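Local structure of giardin subunit alpha-1 (Giardia intestinalis, 4EVF) at residues K18-Y30 with R283-K295. The protein belongs to the annexins, binds calcium and, in a calcium-dependent way, phospholipids including phosphatidylserine, and is involved in parasite attachment to the intestinal mucosa and cytoskeletal remodelling. Numbering follows the deposited sequence.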
loop_
_atom_site.group_PDB
_atom_site.type_symbol
_atom_site.label_atom_id
_atom_site.label_comp_id
_atom_site.label_asym_id
_atom_site.label_seq_id
_atom_site.Cartn_x
_atom_site.Cartn_y
_atom_site.Cartn_z
ATOM N N LYS A 18 -0.280 19.785 -20.778
ATOM C CA LYS A 18 0.847 19.150 -20.110
ATOM C C LYS A 18 0.928 19.604 -18.648
ATOM O O LYS A 18 2.008 19.678 -18.063
ATOM C CB LYS A 18 2.147 19.472 -20.849
ATOM C CG LYS A 18 2.162 19.007 -22.291
ATOM C CD LYS A 18 3.451 19.411 -22.991
ATOM C CE LYS A 18 3.814 18.441 -24.110
ATOM N NZ LYS A 18 2.706 18.255 -25.086
ATOM N N ASP A 19 -0.234 19.912 -18.082
ATOM C CA ASP A 19 -0.373 20.362 -16.712
ATOM C C ASP A 19 -0.410 19.160 -15.752
ATOM O O ASP A 19 -1.458 18.557 -15.545
ATOM C CB ASP A 19 -1.663 21.181 -16.608
ATOM C CG ASP A 19 -1.792 21.933 -15.293
ATOM O OD1 ASP A 19 -1.005 21.671 -14.356
ATOM O OD2 ASP A 19 -2.710 22.785 -15.201
ATOM N N GLU A 20 0.733 18.826 -15.157
ATOM C CA GLU A 20 0.838 17.655 -14.280
ATOM C C GLU A 20 0.010 17.758 -13.006
ATOM O O GLU A 20 -0.689 16.810 -12.624
ATOM C CB GLU A 20 2.299 17.381 -13.922
ATOM C CG GLU A 20 3.096 16.768 -15.047
ATOM C CD GLU A 20 4.522 16.456 -14.635
ATOM O OE1 GLU A 20 5.083 17.186 -13.787
ATOM O OE2 GLU A 20 5.076 15.471 -15.153
ATOM N N VAL A 21 0.095 18.899 -12.335
ATOM C CA VAL A 21 -0.670 19.072 -11.112
ATOM C C VAL A 21 -2.169 18.996 -11.405
ATOM O O VAL A 21 -2.942 18.469 -10.601
ATOM C CB VAL A 21 -0.315 20.378 -10.378
ATOM C CG1 VAL A 21 -1.193 20.546 -9.156
ATOM C CG2 VAL A 21 1.150 20.370 -9.963
ATOM N N GLN A 22 -2.580 19.512 -12.562
ATOM C CA GLN A 22 -3.993 19.461 -12.936
ATOM C C GLN A 22 -4.474 18.024 -13.183
ATOM O O GLN A 22 -5.599 17.666 -12.819
ATOM C CB GLN A 22 -4.275 20.346 -14.153
ATOM C CG GLN A 22 -5.730 20.347 -14.594
ATOM C CD GLN A 22 -6.689 20.802 -13.503
ATOM O OE1 GLN A 22 -6.271 21.291 -12.450
ATOM N NE2 GLN A 22 -7.987 20.640 -13.750
ATOM N N ILE A 23 -3.636 17.200 -13.798
ATOM C CA ILE A 23 -3.989 15.792 -13.963
ATOM C C ILE A 23 -4.068 15.123 -12.594
ATOM O O ILE A 23 -5.002 14.370 -12.310
ATOM C CB ILE A 23 -2.989 15.055 -14.866
ATOM C CG1 ILE A 23 -2.996 15.665 -16.270
ATOM C CG2 ILE A 23 -3.267 13.550 -14.878
ATOM C CD1 ILE A 23 -1.801 15.264 -17.106
ATOM N N ALA A 24 -3.091 15.416 -11.741
ATOM C CA ALA A 24 -3.090 14.908 -10.382
ATOM C C ALA A 24 -4.331 15.377 -9.637
ATOM O O ALA A 24 -4.946 14.608 -8.899
ATOM C CB ALA A 24 -1.803 15.341 -9.636
ATOM N N PHE A 25 -4.718 16.630 -9.842
ATOM C CA PHE A 25 -5.862 17.160 -9.110
ATOM C C PHE A 25 -7.158 16.450 -9.499
ATOM O O PHE A 25 -7.980 16.113 -8.637
ATOM C CB PHE A 25 -6.027 18.669 -9.301
ATOM C CG PHE A 25 -7.265 19.208 -8.639
ATOM C CD1 PHE A 25 -7.347 19.277 -7.261
ATOM C CD2 PHE A 25 -8.361 19.604 -9.393
ATOM C CE1 PHE A 25 -8.492 19.747 -6.642
ATOM C CE2 PHE A 25 -9.505 20.079 -8.783
ATOM C CZ PHE A 25 -9.572 20.149 -7.405
ATOM N N ILE A 26 -7.344 16.251 -10.800
ATOM C CA ILE A 26 -8.520 15.540 -11.293
ATOM C C ILE A 26 -8.513 14.107 -10.784
ATOM O O ILE A 26 -9.534 13.593 -10.334
ATOM C CB ILE A 26 -8.589 15.535 -12.829
ATOM C CG1 ILE A 26 -8.783 16.962 -13.356
ATOM C CG2 ILE A 26 -9.724 14.642 -13.294
ATOM C CD1 ILE A 26 -8.382 17.145 -14.801
ATOM N N ALA A 27 -7.357 13.455 -10.845
ATOM C CA ALA A 27 -7.271 12.086 -10.363
ATOM C C ALA A 27 -7.633 12.024 -8.882
ATOM O O ALA A 27 -8.255 11.063 -8.433
ATOM C CB ALA A 27 -5.887 11.511 -10.611
ATOM N N SER A 28 -7.259 13.067 -8.137
ATOM C CA SER A 28 -7.409 13.090 -6.681
ATOM C C SER A 28 -8.873 13.222 -6.262
ATOM O O SER A 28 -9.243 12.915 -5.130
ATOM C CB SER A 28 -6.617 14.258 -6.095
ATOM O OG SER A 28 -7.338 15.478 -6.190
ATOM N N GLU A 29 -9.697 13.695 -7.189
ATOM C CA GLU A 29 -11.102 13.964 -6.924
ATOM C C GLU A 29 -11.967 12.703 -6.918
ATOM O O GLU A 29 -13.110 12.737 -6.466
ATOM C CB GLU A 29 -11.635 14.920 -7.991
ATOM C CG GLU A 29 -11.090 16.320 -7.898
ATOM C CD GLU A 29 -11.650 17.042 -6.701
ATOM O OE1 GLU A 29 -11.075 16.911 -5.600
ATOM O OE2 GLU A 29 -12.688 17.719 -6.856
ATOM N N TYR A 30 -11.414 11.603 -7.423
ATOM C CA TYR A 30 -12.198 10.415 -7.749
ATOM C C TYR A 30 -11.531 9.117 -7.327
ATOM O O TYR A 30 -10.305 8.964 -7.418
ATOM C CB TYR A 30 -12.453 10.361 -9.253
ATOM C CG TYR A 30 -13.194 11.558 -9.787
ATOM C CD1 TYR A 30 -14.555 11.712 -9.554
ATOM C CD2 TYR A 30 -12.537 12.542 -10.517
ATOM C CE1 TYR A 30 -15.236 12.806 -10.030
ATOM C CE2 TYR A 30 -13.214 13.641 -10.995
ATOM C CZ TYR A 30 -14.568 13.761 -10.751
ATOM O OH TYR A 30 -15.259 14.846 -11.226
ATOM N N ARG A 283 9.003 19.100 -8.821
ATOM C CA ARG A 283 8.007 18.476 -9.696
ATOM C C ARG A 283 7.123 17.478 -8.935
ATOM O O ARG A 283 5.896 17.597 -8.928
ATOM C CB ARG A 283 8.711 17.791 -10.878
ATOM C CG ARG A 283 7.780 17.175 -11.917
ATOM C CD ARG A 283 8.573 16.391 -12.949
ATOM N NE ARG A 283 7.727 15.751 -13.957
ATOM C CZ ARG A 283 8.145 14.775 -14.757
ATOM N NH1 ARG A 283 9.387 14.323 -14.658
ATOM N NH2 ARG A 283 7.322 14.241 -15.650
ATOM N N MET A 284 7.751 16.506 -8.283
ATOM C CA MET A 284 7.020 15.427 -7.618
ATOM C C MET A 284 6.170 15.891 -6.443
ATOM O O MET A 284 5.042 15.422 -6.260
ATOM C CB MET A 284 7.993 14.351 -7.126
ATOM C CG MET A 284 7.338 13.276 -6.269
ATOM S SD MET A 284 6.173 12.249 -7.220
ATOM C CE MET A 284 7.310 11.394 -8.305
ATOM N N ALA A 285 6.710 16.794 -5.631
ATOM C CA ALA A 285 6.036 17.178 -4.392
ATOM C C ALA A 285 4.608 17.723 -4.566
ATOM O O ALA A 285 3.691 17.295 -3.862
ATOM C CB ALA A 285 6.893 18.143 -3.582
ATOM N N PRO A 286 4.414 18.689 -5.478
ATOM C CA PRO A 286 3.050 19.204 -5.628
ATOM C C PRO A 286 2.088 18.110 -6.094
ATOM O O PRO A 286 0.917 18.109 -5.723
ATOM C CB PRO A 286 3.191 20.301 -6.699
ATOM C CG PRO A 286 4.517 20.074 -7.340
ATOM C CD PRO A 286 5.386 19.440 -6.294
ATOM N N ILE A 287 2.592 17.192 -6.903
ATOM C CA ILE A 287 1.779 16.079 -7.358
ATOM C C ILE A 287 1.324 15.250 -6.160
ATOM O O ILE A 287 0.133 14.985 -6.011
ATOM C CB ILE A 287 2.526 15.204 -8.374
ATOM C CG1 ILE A 287 2.727 15.974 -9.683
ATOM C CG2 ILE A 287 1.773 13.894 -8.609
ATOM C CD1 ILE A 287 3.654 15.291 -10.666
ATOM N N LEU A 288 2.266 14.862 -5.296
ATOM C CA LEU A 288 1.915 14.046 -4.135
ATOM C C LEU A 288 0.965 14.768 -3.174
ATOM O O LEU A 288 -0.043 14.192 -2.744
ATOM C CB LEU A 288 3.170 13.543 -3.398
ATOM C CG LEU A 288 4.111 12.567 -4.111
ATOM C CD1 LEU A 288 5.308 12.204 -3.198
ATOM C CD2 LEU A 288 3.376 11.300 -4.588
ATOM N N ARG A 289 1.263 16.020 -2.861
ATOM C CA ARG A 289 0.414 16.790 -1.979
ATOM C C ARG A 289 -1.016 16.933 -2.542
ATOM O O ARG A 289 -1.942 16.934 -1.818
ATOM C CB ARG A 289 0.990 18.161 -1.614
ATOM C CG ARG A 289 2.171 18.163 -0.660
ATOM C CD ARG A 289 2.703 19.561 -0.419
ATOM N NE ARG A 289 1.976 20.165 0.659
ATOM C CZ ARG A 289 2.266 21.310 1.241
ATOM N NH1 ARG A 289 3.301 21.999 0.880
ATOM N NH2 ARG A 289 1.524 21.740 2.216
ATOM N N THR A 290 -1.162 17.054 -3.833
ATOM C CA THR A 290 -2.486 17.098 -4.451
ATOM C C THR A 290 -3.228 15.775 -4.213
ATOM O O THR A 290 -4.360 15.755 -3.709
ATOM C CB THR A 290 -2.395 17.368 -5.963
ATOM O OG1 THR A 290 -1.679 18.587 -6.195
ATOM C CG2 THR A 290 -3.788 17.481 -6.571
ATOM N N LEU A 291 -2.577 14.673 -4.564
ATOM C CA LEU A 291 -3.193 13.349 -4.465
ATOM C C LEU A 291 -3.549 12.956 -3.038
ATOM O O LEU A 291 -4.559 12.284 -2.823
ATOM C CB LEU A 291 -2.319 12.279 -5.126
ATOM C CG LEU A 291 -2.084 12.442 -6.634
ATOM C CD1 LEU A 291 -0.900 11.608 -7.116
ATOM C CD2 LEU A 291 -3.358 12.090 -7.421
ATOM N N TRP A 292 -2.736 13.381 -2.067
ATOM C CA TRP A 292 -2.952 13.014 -0.669
ATOM C C TRP A 292 -3.795 14.044 0.077
ATOM O O TRP A 292 -4.115 13.868 1.247
ATOM C CB TRP A 292 -1.625 12.739 0.050
ATOM C CG TRP A 292 -1.029 11.444 -0.370
ATOM C CD1 TRP A 292 -0.014 11.254 -1.267
ATOM C CD2 TRP A 292 -1.445 10.140 0.052
ATOM N NE1 TRP A 292 0.235 9.909 -1.413
ATOM C CE2 TRP A 292 -0.621 9.206 -0.606
ATOM C CE3 TRP A 292 -2.420 9.673 0.946
ATOM C CZ2 TRP A 292 -0.749 7.832 -0.414
ATOM C CZ3 TRP A 292 -2.544 8.304 1.138
ATOM C CH2 TRP A 292 -1.714 7.401 0.457
ATOM N N ARG A 293 -4.180 15.096 -0.636
ATOM C CA ARG A 293 -5.052 16.145 -0.115
ATOM C C ARG A 293 -4.441 16.872 1.076
ATOM O O ARG A 293 -5.095 17.089 2.095
ATOM C CB ARG A 293 -6.445 15.600 0.225
ATOM C CG ARG A 293 -7.254 15.248 -1.003
ATOM C CD ARG A 293 -8.695 14.879 -0.649
ATOM N NE ARG A 293 -9.363 14.268 -1.790
ATOM C CZ ARG A 293 -10.537 13.646 -1.723
ATOM N NH1 ARG A 293 -11.179 13.550 -0.564
ATOM N NH2 ARG A 293 -11.070 13.110 -2.815
ATOM N N VAL A 294 -3.193 17.258 0.929
ATOM C CA VAL A 294 -2.556 18.049 1.930
ATOM C C VAL A 294 -1.770 19.211 1.278
ATOM O O VAL A 294 -0.609 19.376 1.538
ATOM C CB VAL A 294 -1.681 17.219 2.885
ATOM C CG1 VAL A 294 -2.538 16.208 3.580
ATOM C CG2 VAL A 294 -0.608 16.498 2.193
ATOM N N LYS A 295 -2.445 20.013 0.453
ATOM C CA LYS A 295 -1.873 21.256 -0.049
ATOM C C LYS A 295 -1.663 22.216 1.113
ATOM O O LYS A 295 -0.929 23.202 0.992
ATOM C CB LYS A 295 -2.805 21.900 -1.072
ATOM C CG LYS A 295 -3.146 21.028 -2.263
ATOM C CD LYS A 295 -4.201 21.706 -3.141
ATOM C CE LYS A 295 -4.539 20.845 -4.340
ATOM N NZ LYS A 295 -3.654 21.247 -5.471
HETATM O O HOH W 1 -7.082 11.531 -3.705
HETATM O O HOH W 2 -9.141 16.133 -4.225
#
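With OG1 beside the backbone N (chi1 -57°), Thr290 has its CG2 methyl anti to that nitrogen, which plants Thr290 CG2 3.3 Å from Phe25 CA, while Arg283, stretched out from CG to NE, carries its guanidinium across to Glu20. Both act where two nearly parallel helices of the all-helical annexin fold, 20-28 and 284-292, pack at -16° with their axes 8.3 Å apart, joining the predicted first and fourth repeats. Thr290 is a knob into a hole, seated among Val21, Ala24, Phe25 and Ser28. Thr290 OG1 turns back on its own helix and donates to Pro286 O at 2.7 Å, which satisfies this buried hydroxyl; that carbonyl also takes Thr290 N, from the opposite face of its plane. Beside the knob, Ala24 CB rests on Ile287 CG2, and Leu291 CD2 lies 3.3 Å from Ala24 O; Leu66 and Leu70 of helix 62-70 pack on the same leucine.

Polar contacts lie at both ends: a salt bridge at one and an arginine-to-carbonyl bond at the other. Arg283 grips Glu20 side-on, the guanidinium and carboxylate only 7° from coplanar. Arg283 NE donates to Glu20 OE1 at 3.0 Å and Arg283 NH2 to Glu20 OE2 at 2.6 Å, through syn lone pairs; Arg283 NE also donates to Glu20 OE2 in a more bent bond. With NH1 bonded to Gly60 O, all three guanidinium nitrogens have acceptors. At the far end Arg293, the positive-phi residue of a Schellman motif, sends Arg293 NH2 to Ser28 O, 3.0 Å away and in the carbonyl plane.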